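Local coordinates for protein particle-associated glycoside hydrolase (PDB 6C72) that probably depolymerises the capsular polysaccharide of Acinetobacter baumannii, acting as a trimeric phage tailspike during entry into the host cell, at residues A[483-488]-A[583-588]; A[506-511]-A[588-593]; A[136-141]-A[181-186]; A[115-120]-A[140-145]. All blocks are in the same frame, centred on the assembly; numbering follows the deposited sequence.

The four contacts form two pairs on opposite sides of the centre of an elongated, zinc-binding tailspike chain. Contacts 1 and 2 lie in the C-terminal beta domain with centres about 7 Å apart; they share P588, and neighbouring strands 576-585 and 509-517 of one antiparallel sheet join them. Contacts 3 and 4 belong to the early part of the parallel beta-solenoid, about 14 Å apart between centres, and share M140 and A141. Between contacts 1 and 3 the centres are about 82 Å apart. Contact 3 is nearest a metal: the H182 side chain lies about 5 Å from a bound zinc ion. All four contacts touch the second subunit.

Contact 1. Residues A[483-488]-A[583-588]; sequences DAYFNT and VFSALP
F486 sets CG anti to its backbone N (chi1 176°), whereas F584 keeps CG beside the N; on facing strands these settings lay the two side chains next to each other, pointing the same way. The rings meet edge-to-face, with F486 CE2 3.4 Å from F584 CZ and the planes 73° apart, an orientation that directs ring hydrogens at a pi cloud. K580 of the second subunit makes a cation-pi contact with F486. The two phenylalanines form a non-hydrogen-bonded antiparallel pair between two hydrogen-bonded ones. Y485 N reaches S585 O at 2.7 Å, though bent, and V583 N meets N487 O at 2.8 Å.

On the other face, P588 lies over the Y485 ring, its CG 4.1 Å from the centroid, where a rigid proline offers C-H groups to the aromatic face. S585 OG reaches forward to L587 O at 2.9 Å, which probably steadies the turn that carries P588 there. A water takes a bond from N487 ND2 and gives one to V583 O.

Strand 485-494 runs between 475-478 and 576-585, with F486 bonded through its backbone to V477 and F584 to G510 of strand 509-517.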
loop_
_atom_site.group_PDB
_atom_site.type_symbol
_atom_site.label_atom_id
_atom_site.label_comp_id
_atom_site.label_asym_id
_atom_site.label_seq_id
_atom_site.Cartn_x
_atom_site.Cartn_y
_atom_site.Cartn_z
ATOM N N ASP A 483 29.333 -36.750 0.713
ATOM C CA ASP A 483 29.967 -37.920 1.307
ATOM C C ASP A 483 31.319 -37.576 1.917
ATOM O O ASP A 483 32.170 -38.453 2.054
ATOM C CB ASP A 483 30.107 -39.048 0.289
ATOM C CG ASP A 483 30.929 -38.654 -0.909
ATOM O OD1 ASP A 483 31.311 -37.472 -1.028
ATOM O OD2 ASP A 483 31.191 -39.541 -1.744
ATOM N N ALA A 484 31.550 -36.308 2.237
ATOM C CA ALA A 484 32.775 -35.878 2.894
ATOM C C ALA A 484 32.469 -34.614 3.680
ATOM O O ALA A 484 31.846 -33.689 3.140
ATOM C CB ALA A 484 33.903 -35.631 1.878
ATOM N N TYR A 485 32.865 -34.593 4.955
ATOM C CA TYR A 485 32.517 -33.494 5.846
ATOM C C TYR A 485 33.695 -33.093 6.718
ATOM O O TYR A 485 34.482 -33.937 7.160
ATOM C CB TYR A 485 31.322 -33.858 6.737
ATOM C CG TYR A 485 30.076 -34.136 5.950
ATOM C CD1 TYR A 485 29.840 -35.388 5.406
ATOM C CD2 TYR A 485 29.132 -33.137 5.737
ATOM C CE1 TYR A 485 28.704 -35.641 4.662
ATOM C CE2 TYR A 485 27.984 -33.382 5.011
ATOM C CZ TYR A 485 27.772 -34.637 4.479
ATOM O OH TYR A 485 26.625 -34.885 3.753
ATOM N N PHE A 486 33.801 -31.791 6.956
ATOM C CA PHE A 486 34.757 -31.218 7.892
ATOM C C PHE A 486 33.985 -30.256 8.786
ATOM O O PHE A 486 33.428 -29.271 8.298
ATOM C CB PHE A 486 35.896 -30.515 7.150
ATOM C CG PHE A 486 36.871 -29.821 8.046
ATOM C CD1 PHE A 486 36.653 -28.517 8.442
ATOM C CD2 PHE A 486 38.012 -30.465 8.481
ATOM C CE1 PHE A 486 37.544 -27.868 9.261
ATOM C CE2 PHE A 486 38.919 -29.822 9.310
ATOM C CZ PHE A 486 38.685 -28.525 9.706
ATOM N N ASN A 487 33.907 -30.565 10.075
ATOM C CA ASN A 487 33.220 -29.728 11.048
ATOM C C ASN A 487 34.154 -29.422 12.197
ATOM O O ASN A 487 34.868 -30.303 12.688
ATOM C CB ASN A 487 31.952 -30.372 11.597
ATOM C CG ASN A 487 30.823 -30.344 10.603
ATOM O OD1 ASN A 487 30.087 -29.359 10.521
ATOM N ND2 ASN A 487 30.679 -31.420 9.826
ATOM N N THR A 488 34.118 -28.179 12.647
ATOM C CA THR A 488 34.981 -27.742 13.725
ATOM C C THR A 488 34.146 -27.033 14.789
ATOM O O THR A 488 33.256 -26.241 14.464
ATOM C CB THR A 488 36.116 -26.858 13.161
ATOM O OG1 THR A 488 36.916 -26.342 14.225
ATOM C CG2 THR A 488 35.568 -25.702 12.366
ATOM N N VAL A 583 36.798 -32.389 12.756
ATOM C CA VAL A 583 36.307 -33.737 12.489
ATOM C C VAL A 583 36.176 -33.914 10.981
ATOM O O VAL A 583 35.513 -33.115 10.305
ATOM C CB VAL A 583 34.959 -34.016 13.184
ATOM C CG1 VAL A 583 34.504 -35.445 12.917
ATOM C CG2 VAL A 583 35.044 -33.744 14.680
ATOM N N PHE A 584 36.802 -34.970 10.466
ATOM C CA PHE A 584 36.692 -35.396 9.077
ATOM C C PHE A 584 35.821 -36.646 9.063
ATOM O O PHE A 584 36.147 -37.625 9.744
ATOM C CB PHE A 584 38.072 -35.716 8.491
ATOM C CG PHE A 584 39.069 -34.592 8.590
ATOM C CD1 PHE A 584 39.651 -34.256 9.800
ATOM C CD2 PHE A 584 39.442 -33.876 7.454
ATOM C CE1 PHE A 584 40.562 -33.223 9.884
ATOM C CE2 PHE A 584 40.360 -32.842 7.530
ATOM C CZ PHE A 584 40.917 -32.516 8.750
ATOM N N SER A 585 34.736 -36.637 8.292
ATOM C CA SER A 585 33.868 -37.807 8.275
ATOM C C SER A 585 33.210 -37.935 6.912
ATOM O O SER A 585 33.224 -37.007 6.102
ATOM C CB SER A 585 32.807 -37.734 9.368
ATOM O OG SER A 585 31.881 -36.705 9.091
ATOM N N ALA A 586 32.599 -39.094 6.675
ATOM C CA ALA A 586 31.871 -39.333 5.433
ATOM C C ALA A 586 30.378 -39.076 5.557
ATOM O O ALA A 586 29.678 -39.054 4.540
ATOM C CB ALA A 586 32.087 -40.776 4.958
ATOM N N LEU A 587 29.873 -38.918 6.772
ATOM C CA LEU A 587 28.458 -38.730 7.026
ATOM C C LEU A 587 28.298 -37.696 8.122
ATOM O O LEU A 587 29.159 -37.580 9.002
ATOM C CB LEU A 587 27.745 -40.016 7.459
ATOM C CG LEU A 587 27.490 -41.091 6.413
ATOM C CD1 LEU A 587 26.911 -42.316 7.122
ATOM C CD2 LEU A 587 26.563 -40.577 5.306
ATOM N N PRO A 588 27.223 -36.912 8.076
ATOM C CA PRO A 588 26.980 -35.963 9.169
ATOM C C PRO A 588 26.833 -36.642 10.521
ATOM O O PRO A 588 27.234 -36.061 11.535
ATOM C CB PRO A 588 25.683 -35.262 8.741
ATOM C CG PRO A 588 25.595 -35.489 7.259
ATOM C CD PRO A 588 26.210 -36.821 7.012
HETATM O O HOH W 1 32.852 -33.684 10.071
#

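Contact 2. Residues A[506-511]-A[588-593]; sequences PLRSGC and PQYSKV
R508 and Y590 meet flat side to flat side: the arginine CD lies over the tyrosine ring, 3.7 Å from its centroid, and the guanidinium continues outward above the phenol. Y590 OH comes under the centre of that group, 3.3 Å from R508 CZ, with the two planes 21° apart. A hydroxyl below the face is badly placed for the N-H groups, which point within the guanidinium plane, and NE and OH make no hydrogen bond. The extended chain of R508 from CG to NE lets CD and the guanidinium both lie over the tyrosine.

Next to this, L507 O packs on the root of the tyrosine, 3.4 Å from Y590 CB. P506 supplies a compact, rigid wedge, with CG 3.3 Å from Y590 O and CD 4.2 Å from V593 CG1.

Farther out, S591 braces the loop from within: its OG and its backbone N both bond P588 O. R508 NE is held by N538 OD1, and K592 by a salt bridge to E489. D519 of the second subunit packs on R508.

No hydrogen bond or salt bridge joins the two segments. Their cohesion is therefore CH-pi and van der Waals contact, with arginine dividing its roles: its flat face serves the tyrosine, while an N-H in its plane serves the asparagine.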
loop_
_atom_site.group_PDB
_atom_site.type_symbol
_atom_site.label_atom_id
_atom_site.label_comp_id
_atom_site.label_asym_id
_atom_site.label_seq_id
_atom_site.Cartn_x
_atom_site.Cartn_y
_atom_site.Cartn_z
ATOM N N PRO A 506 33.750 -39.251 17.497
ATOM C CA PRO A 506 32.859 -40.248 16.898
ATOM C C PRO A 506 33.648 -41.330 16.174
ATOM O O PRO A 506 34.847 -41.203 15.916
ATOM C CB PRO A 506 32.018 -39.421 15.915
ATOM C CG PRO A 506 32.892 -38.293 15.547
ATOM C CD PRO A 506 33.737 -37.980 16.752
ATOM N N LEU A 507 32.941 -42.401 15.831
ATOM C CA LEU A 507 33.524 -43.437 14.991
ATOM C C LEU A 507 33.625 -42.946 13.549
ATOM O O LEU A 507 33.173 -41.845 13.209
ATOM C CB LEU A 507 32.686 -44.712 15.065
ATOM C CG LEU A 507 32.761 -45.476 16.385
ATOM C CD1 LEU A 507 31.639 -46.487 16.484
ATOM C CD2 LEU A 507 34.117 -46.154 16.482
ATOM N N ARG A 508 34.243 -43.775 12.698
ATOM C CA ARG A 508 34.282 -43.534 11.250
ATOM C C ARG A 508 34.731 -42.113 10.926
ATOM O O ARG A 508 34.124 -41.420 10.108
ATOM C CB ARG A 508 32.922 -43.801 10.606
ATOM C CG ARG A 508 32.242 -45.080 11.033
ATOM C CD ARG A 508 30.928 -45.201 10.292
ATOM N NE ARG A 508 30.144 -46.372 10.669
ATOM C CZ ARG A 508 29.002 -46.706 10.079
ATOM N NH1 ARG A 508 28.519 -45.958 9.091
ATOM N NH2 ARG A 508 28.342 -47.782 10.475
ATOM N N SER A 509 35.769 -41.645 11.609
ATOM C CA SER A 509 36.147 -40.251 11.448
ATOM C C SER A 509 37.602 -40.090 11.839
ATOM O O SER A 509 38.155 -40.914 12.567
ATOM C CB SER A 509 35.267 -39.310 12.292
ATOM O OG SER A 509 35.423 -39.512 13.688
ATOM N N GLY A 510 38.228 -39.064 11.283
ATOM C CA GLY A 510 39.535 -38.605 11.721
ATOM C C GLY A 510 39.359 -37.256 12.408
ATOM O O GLY A 510 38.611 -36.408 11.922
ATOM N N CYS A 511 40.041 -37.075 13.525
ATOM C CA CYS A 511 39.881 -35.868 14.315
ATOM C C CYS A 511 41.236 -35.300 14.682
ATOM O O CYS A 511 42.186 -36.043 14.935
ATOM C CB CYS A 511 39.084 -36.138 15.573
ATOM S SG CYS A 511 37.482 -36.906 15.230
ATOM N N PRO A 588 27.223 -36.912 8.076
ATOM C CA PRO A 588 26.980 -35.963 9.169
ATOM C C PRO A 588 26.833 -36.642 10.521
ATOM O O PRO A 588 27.234 -36.061 11.535
ATOM C CB PRO A 588 25.683 -35.262 8.741
ATOM C CG PRO A 588 25.595 -35.489 7.259
ATOM C CD PRO A 588 26.210 -36.821 7.012
ATOM N N GLN A 589 26.321 -37.875 10.564
ATOM C CA GLN A 589 26.120 -38.551 11.839
ATOM C C GLN A 589 27.430 -38.778 12.575
ATOM O O GLN A 589 27.418 -39.006 13.787
ATOM C CB GLN A 589 25.386 -39.877 11.634
ATOM C CG GLN A 589 24.050 -39.743 10.905
ATOM C CD GLN A 589 24.206 -39.690 9.383
ATOM O OE1 GLN A 589 24.913 -40.507 8.798
ATOM N NE2 GLN A 589 23.552 -38.724 8.743
ATOM N N TYR A 590 28.558 -38.730 11.880
ATOM C CA TYR A 590 29.852 -38.960 12.511
ATOM C C TYR A 590 30.723 -37.714 12.435
ATOM O O TYR A 590 31.953 -37.809 12.409
ATOM C CB TYR A 590 30.558 -40.159 11.881
ATOM C CG TYR A 590 29.736 -41.419 11.989
ATOM C CD1 TYR A 590 29.791 -42.208 13.137
ATOM C CD2 TYR A 590 28.893 -41.815 10.959
ATOM C CE1 TYR A 590 29.036 -43.354 13.249
ATOM C CE2 TYR A 590 28.139 -42.961 11.057
ATOM C CZ TYR A 590 28.216 -43.726 12.203
ATOM O OH TYR A 590 27.457 -44.863 12.309
ATOM N N SER A 591 30.092 -36.542 12.421
ATOM C CA SER A 591 30.789 -35.295 12.148
ATOM C C SER A 591 31.035 -34.449 13.391
ATOM O O SER A 591 31.717 -33.421 13.292
ATOM C CB SER A 591 30.002 -34.481 11.120
ATOM O OG SER A 591 28.765 -34.061 11.664
ATOM N N LYS A 592 30.534 -34.855 14.556
ATOM C CA LYS A 592 30.632 -34.019 15.742
ATOM C C LYS A 592 31.025 -34.852 16.952
ATOM O O LYS A 592 30.532 -35.968 17.138
ATOM C CB LYS A 592 29.309 -33.289 16.028
ATOM C CG LYS A 592 29.072 -32.027 15.200
ATOM C CD LYS A 592 27.586 -31.716 15.061
ATOM C CE LYS A 592 26.904 -31.469 16.437
ATOM N NZ LYS A 592 27.274 -30.202 17.188
ATOM N N VAL A 593 31.892 -34.280 17.790
ATOM C CA VAL A 593 32.272 -34.928 19.037
ATOM C C VAL A 593 31.139 -34.781 20.044
ATOM O O VAL A 593 30.233 -33.953 19.888
ATOM C CB VAL A 593 33.567 -34.332 19.609
ATOM C CG1 VAL A 593 34.632 -34.272 18.558
ATOM C CG2 VAL A 593 33.288 -32.955 20.204
#

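Contact 3. Residues A[136-141]-A[181-186]; sequences YAKAMA and WHSSDG
W181 drives the edge of its indole into the 136-141 segment, NE1 reaching A137 O at 2.7 Å and nearly in line with the carbonyl. This is the tight side of the contact. A139 CB meets the neighbouring edge, 3.7 Å from W181 CZ2, its single methyl fitting closely against the ring. Y136 and H182 form a parallel bridge pair, and their rings make an offset stack with centroids 4.2 Å apart and planes at 29°. A nearly straight bond from A137 N to H182 O (3.0 Å) fastens the backbones beside that stack. The edges of the two rings are held too: Y136 OH bonds E103 O, and H182 uses ND1 for S209 O and NE2 for H134 ND1. E103 and H134 are zinc ligands, though no metal is bound to them in this chain. L113 of helix 110-122 closes over A137, A139 and W181.

The other side, around K138, S184 and D185, is partly exposed and polar. With CG set between its backbone N and carbonyl carbon (chi1 66°) and an extended chain beyond, K138 runs past S183 OG and S184 OG to D185. Its NZ meets D185 OD2 at 2.6 Å on the syn side, 20° out of the carboxylate plane. S183 OG accepts from D185 N in an ST turn that helps place the acid, and also bonds Q188 O; S184 OG pairs with T110 OG1, and S187 holds D185 OD1.

Chemically, then, aromatic stacking and bonds to backbone carbonyls secure the buried side, while the other relies on an ion pair that K138 shares with E160 of the second subunit; two acids around one amine should favour its charged form.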
loop_
_atom_site.group_PDB
_atom_site.type_symbol
_atom_site.label_atom_id
_atom_site.label_comp_id
_atom_site.label_asym_id
_atom_site.label_seq_id
_atom_site.Cartn_x
_atom_site.Cartn_y
_atom_site.Cartn_z
ATOM N N TYR A 136 -18.068 35.730 8.651
ATOM C CA TYR A 136 -17.613 35.606 10.034
ATOM C C TYR A 136 -18.696 34.845 10.782
ATOM O O TYR A 136 -19.726 35.415 11.152
ATOM C CB TYR A 136 -17.352 36.969 10.662
ATOM C CG TYR A 136 -16.210 37.748 10.036
ATOM C CD1 TYR A 136 -14.911 37.633 10.526
ATOM C CD2 TYR A 136 -16.435 38.620 8.974
ATOM C CE1 TYR A 136 -13.868 38.353 9.974
ATOM C CE2 TYR A 136 -15.394 39.338 8.409
ATOM C CZ TYR A 136 -14.113 39.203 8.914
ATOM O OH TYR A 136 -13.078 39.929 8.366
ATOM N N ALA A 137 -18.459 33.556 11.008
ATOM C CA ALA A 137 -19.463 32.699 11.622
ATOM C C ALA A 137 -18.849 31.365 12.005
ATOM O O ALA A 137 -18.529 30.558 11.127
ATOM C CB ALA A 137 -20.634 32.465 10.667
ATOM N N LYS A 138 -18.704 31.102 13.300
ATOM C CA LYS A 138 -18.144 29.832 13.725
ATOM C C LYS A 138 -19.263 28.812 13.821
ATOM O O LYS A 138 -20.404 29.154 14.120
ATOM C CB LYS A 138 -17.388 29.954 15.051
ATOM C CG LYS A 138 -18.193 30.290 16.246
ATOM C CD LYS A 138 -17.283 30.375 17.466
ATOM C CE LYS A 138 -18.092 30.520 18.749
ATOM N NZ LYS A 138 -17.237 30.323 19.962
ATOM N N ALA A 139 -18.947 27.574 13.493
ATOM C CA ALA A 139 -19.950 26.529 13.389
ATOM C C ALA A 139 -19.490 25.295 14.138
ATOM O O ALA A 139 -18.306 24.933 14.122
ATOM C CB ALA A 139 -20.245 26.166 11.930
ATOM N N MET A 140 -20.437 24.676 14.812
ATOM C CA MET A 140 -20.247 23.370 15.406
ATOM C C MET A 140 -20.759 22.352 14.395
ATOM O O MET A 140 -21.919 22.432 13.972
ATOM C CB MET A 140 -20.997 23.296 16.734
ATOM C CG MET A 140 -20.746 22.085 17.574
ATOM S SD MET A 140 -21.539 22.214 19.209
ATOM C CE MET A 140 -20.990 23.846 19.708
ATOM N N ALA A 141 -19.876 21.459 13.943
ATOM C CA ALA A 141 -20.281 20.422 13.005
ATOM C C ALA A 141 -21.290 19.474 13.654
ATOM O O ALA A 141 -21.276 19.239 14.871
ATOM C CB ALA A 141 -19.062 19.637 12.511
ATOM N N TRP A 181 -14.063 31.766 4.936
ATOM C CA TRP A 181 -14.783 31.435 6.161
ATOM C C TRP A 181 -13.925 31.816 7.367
ATOM O O TRP A 181 -12.850 31.240 7.582
ATOM C CB TRP A 181 -15.134 29.953 6.151
ATOM C CG TRP A 181 -16.090 29.517 7.201
ATOM C CD1 TRP A 181 -16.786 30.302 8.055
ATOM C CD2 TRP A 181 -16.439 28.164 7.520
ATOM N NE1 TRP A 181 -17.552 29.533 8.886
ATOM C CE2 TRP A 181 -17.363 28.213 8.575
ATOM C CE3 TRP A 181 -16.049 26.914 7.017
ATOM C CZ2 TRP A 181 -17.909 27.058 9.148
ATOM C CZ3 TRP A 181 -16.593 25.768 7.583
ATOM C CH2 TRP A 181 -17.513 25.849 8.638
ATOM N N HIS A 182 -14.387 32.803 8.130
ATOM C CA HIS A 182 -13.728 33.264 9.342
ATOM C C HIS A 182 -14.544 32.842 10.549
ATOM O O HIS A 182 -15.705 32.447 10.434
ATOM C CB HIS A 182 -13.582 34.790 9.395
ATOM C CG HIS A 182 -13.034 35.428 8.157
ATOM N ND1 HIS A 182 -11.851 36.135 8.152
ATOM C CD2 HIS A 182 -13.542 35.536 6.906
ATOM C CE1 HIS A 182 -11.641 36.631 6.947
ATOM N NE2 HIS A 182 -12.648 36.273 6.171
ATOM N N SER A 183 -13.933 32.980 11.717
ATOM C CA SER A 183 -14.608 32.775 12.986
ATOM C C SER A 183 -15.077 34.104 13.561
ATOM O O SER A 183 -14.587 35.174 13.198
ATOM C CB SER A 183 -13.690 32.075 13.987
ATOM O OG SER A 183 -14.355 31.914 15.230
ATOM N N SER A 184 -16.025 34.026 14.489
ATOM C CA SER A 184 -16.505 35.207 15.188
ATOM C C SER A 184 -15.728 35.513 16.463
ATOM O O SER A 184 -16.010 36.538 17.094
ATOM C CB SER A 184 -17.987 35.060 15.525
ATOM O OG SER A 184 -18.214 33.925 16.339
ATOM N N ASP A 185 -14.786 34.661 16.867
ATOM C CA ASP A 185 -13.936 34.923 18.035
ATOM C C ASP A 185 -12.565 34.281 17.797
ATOM O O ASP A 185 -12.196 33.975 16.656
ATOM C CB ASP A 185 -14.617 34.419 19.325
ATOM C CG ASP A 185 -14.847 32.899 19.340
ATOM O OD1 ASP A 185 -14.164 32.145 18.607
ATOM O OD2 ASP A 185 -15.736 32.447 20.094
ATOM N N GLY A 186 -11.811 34.064 18.880
ATOM C CA GLY A 186 -10.467 33.531 18.829
ATOM C C GLY A 186 -10.335 32.032 18.986
ATOM O O GLY A 186 -9.208 31.534 19.075
#

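Contact 4. Residues A[115-120]-A[140-145]; sequences KCVDYM and MAKSNV
The carboxylate of D118 is the flat group that meets K142, and the amine comes to it from above the carboxylate plane. K142 NZ lies 2.8 Å from D118 OD1 and 35° out of that plane. The same oxygen also accepts from Q114 NE2, one turn earlier on the helix. With CG anti to its carbonyl carbon (chi1 -59°), the K142 chain folds at chi2 (-54°) and again at chi4, which brings CG to 3.5 Å from OD1 before the chain turns to the amine. NZ also bonds S156 OG of the second subunit, so this lysine bridges helix, loop and neighbour; a lysine suits the position because its aliphatic part packs while its tip carries the charge.

Beneath the salt bridge the contact is mostly apolar packing. V117 points at the loop, its CG1 3.7 Å from K142 CG and also resting against the M140 carbonyl, 3.6 Å from M140 O. V145 slots in behind, CG1 lying 4.0 Å from V117 CG1, with its other methyl, CG2, 4.0 Å from M120 CB. Branched valines on both sides give short, stiff surfaces that fit closely, and V128 adds to the same hydrophobic patch.

A type II turn from K142 to V145 points V145 back at the helix, closed by V145 N to K142 O at 3.2 Å. N144 occupies its left-handed position, which asparagine tolerates well. Helix 110-122 thus packs against the turn between strands 133-140 and 145-148, at the start of the parallel beta-solenoid typical of phage tailspike depolymerases.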
loop_
_atom_site.group_PDB
_atom_site.type_symbol
_atom_site.label_atom_id
_atom_site.label_comp_id
_atom_site.label_asym_id
_atom_site.label_seq_id
_atom_site.Cartn_x
_atom_site.Cartn_y
_atom_site.Cartn_z
ATOM N N LYS A 115 -27.725 27.559 12.741
ATOM C CA LYS A 115 -29.095 27.130 12.483
ATOM C C LYS A 115 -29.158 26.219 11.267
ATOM O O LYS A 115 -29.907 25.233 11.250
ATOM C CB LYS A 115 -29.993 28.346 12.280
ATOM C CG LYS A 115 -30.679 28.839 13.490
ATOM C CD LYS A 115 -31.848 29.710 13.043
ATOM C CE LYS A 115 -31.889 31.036 13.777
ATOM N NZ LYS A 115 -32.423 30.817 15.148
ATOM N N CYS A 116 -28.398 26.552 10.224
ATOM C CA CYS A 116 -28.413 25.746 9.011
ATOM C C CYS A 116 -27.841 24.354 9.271
ATOM O O CYS A 116 -28.436 23.343 8.879
ATOM C CB CYS A 116 -27.635 26.461 7.899
ATOM S SG CYS A 116 -28.373 28.053 7.391
ATOM N N VAL A 117 -26.692 24.280 9.942
ATOM C CA VAL A 117 -26.087 22.978 10.214
ATOM C C VAL A 117 -27.008 22.150 11.102
ATOM O O VAL A 117 -27.227 20.957 10.852
ATOM C CB VAL A 117 -24.692 23.152 10.847
ATOM C CG1 VAL A 117 -24.097 21.814 11.219
ATOM C CG2 VAL A 117 -23.783 23.928 9.921
ATOM N N ASP A 118 -27.569 22.780 12.145
ATOM C CA ASP A 118 -28.463 22.086 13.066
ATOM C C ASP A 118 -29.720 21.583 12.375
ATOM O O ASP A 118 -30.186 20.474 12.658
ATOM C CB ASP A 118 -28.853 22.997 14.228
ATOM C CG ASP A 118 -27.722 23.210 15.210
ATOM O OD1 ASP A 118 -26.616 22.666 14.987
ATOM O OD2 ASP A 118 -27.961 23.882 16.240
ATOM N N TYR A 119 -30.298 22.385 11.480
ATOM C CA TYR A 119 -31.544 21.970 10.843
ATOM C C TYR A 119 -31.312 20.833 9.851
ATOM O O TYR A 119 -32.122 19.897 9.777
ATOM C CB TYR A 119 -32.218 23.160 10.164
ATOM C CG TYR A 119 -33.498 22.775 9.467
ATOM C CD1 TYR A 119 -34.614 22.381 10.192
ATOM C CD2 TYR A 119 -33.580 22.776 8.084
ATOM C CE1 TYR A 119 -35.787 22.015 9.565
ATOM C CE2 TYR A 119 -34.755 22.418 7.443
ATOM C CZ TYR A 119 -35.857 22.043 8.192
ATOM O OH TYR A 119 -37.019 21.678 7.561
ATOM N N MET A 120 -30.216 20.895 9.077
ATOM C CA MET A 120 -29.884 19.791 8.178
ATOM C C MET A 120 -29.617 18.513 8.962
ATOM O O MET A 120 -30.067 17.430 8.573
ATOM C CB MET A 120 -28.669 20.144 7.322
ATOM C CG MET A 120 -28.964 21.098 6.181
ATOM S SD MET A 120 -30.242 20.520 5.048
ATOM C CE MET A 120 -29.393 19.216 4.179
ATOM N N MET A 140 -20.437 24.676 14.812
ATOM C CA MET A 140 -20.247 23.370 15.406
ATOM C C MET A 140 -20.759 22.352 14.395
ATOM O O MET A 140 -21.919 22.432 13.972
ATOM C CB MET A 140 -20.997 23.296 16.734
ATOM C CG MET A 140 -20.746 22.085 17.574
ATOM S SD MET A 140 -21.539 22.214 19.209
ATOM C CE MET A 140 -20.990 23.846 19.708
ATOM N N ALA A 141 -19.876 21.459 13.943
ATOM C CA ALA A 141 -20.281 20.422 13.005
ATOM C C ALA A 141 -21.290 19.474 13.654
ATOM O O ALA A 141 -21.276 19.239 14.871
ATOM C CB ALA A 141 -19.062 19.637 12.511
ATOM N N LYS A 142 -22.183 18.941 12.829
ATOM C CA LYS A 142 -23.165 17.961 13.257
ATOM C C LYS A 142 -23.104 16.772 12.306
ATOM O O LYS A 142 -22.692 16.901 11.155
ATOM C CB LYS A 142 -24.572 18.579 13.294
ATOM C CG LYS A 142 -24.695 19.783 14.232
ATOM C CD LYS A 142 -24.210 19.437 15.639
ATOM C CE LYS A 142 -23.936 20.673 16.496
ATOM N NZ LYS A 142 -25.195 21.306 17.003
ATOM N N SER A 143 -23.553 15.615 12.778
ATOM C CA SER A 143 -23.289 14.373 12.057
ATOM C C SER A 143 -23.898 14.384 10.653
ATOM O O SER A 143 -25.020 14.856 10.437
ATOM C CB SER A 143 -23.798 13.171 12.851
ATOM O OG SER A 143 -23.044 13.010 14.041
ATOM N N ASN A 144 -23.116 13.893 9.688
ATOM C CA ASN A 144 -23.566 13.700 8.315
ATOM C C ASN A 144 -23.974 15.021 7.655
ATOM O O ASN A 144 -24.835 15.051 6.773
ATOM C CB ASN A 144 -24.698 12.670 8.252
ATOM C CG ASN A 144 -24.311 11.343 8.894
ATOM O OD1 ASN A 144 -25.002 10.840 9.790
ATOM N ND2 ASN A 144 -23.199 10.772 8.452
ATOM N N VAL A 145 -23.379 16.126 8.092
ATOM C CA VAL A 145 -23.560 17.424 7.458
ATOM C C VAL A 145 -22.206 17.910 6.967
ATOM O O VAL A 145 -21.219 17.854 7.711
ATOM C CB VAL A 145 -24.190 18.452 8.414
ATOM C CG1 VAL A 145 -24.172 19.848 7.775
ATOM C CG2 VAL A 145 -25.612 18.021 8.795
#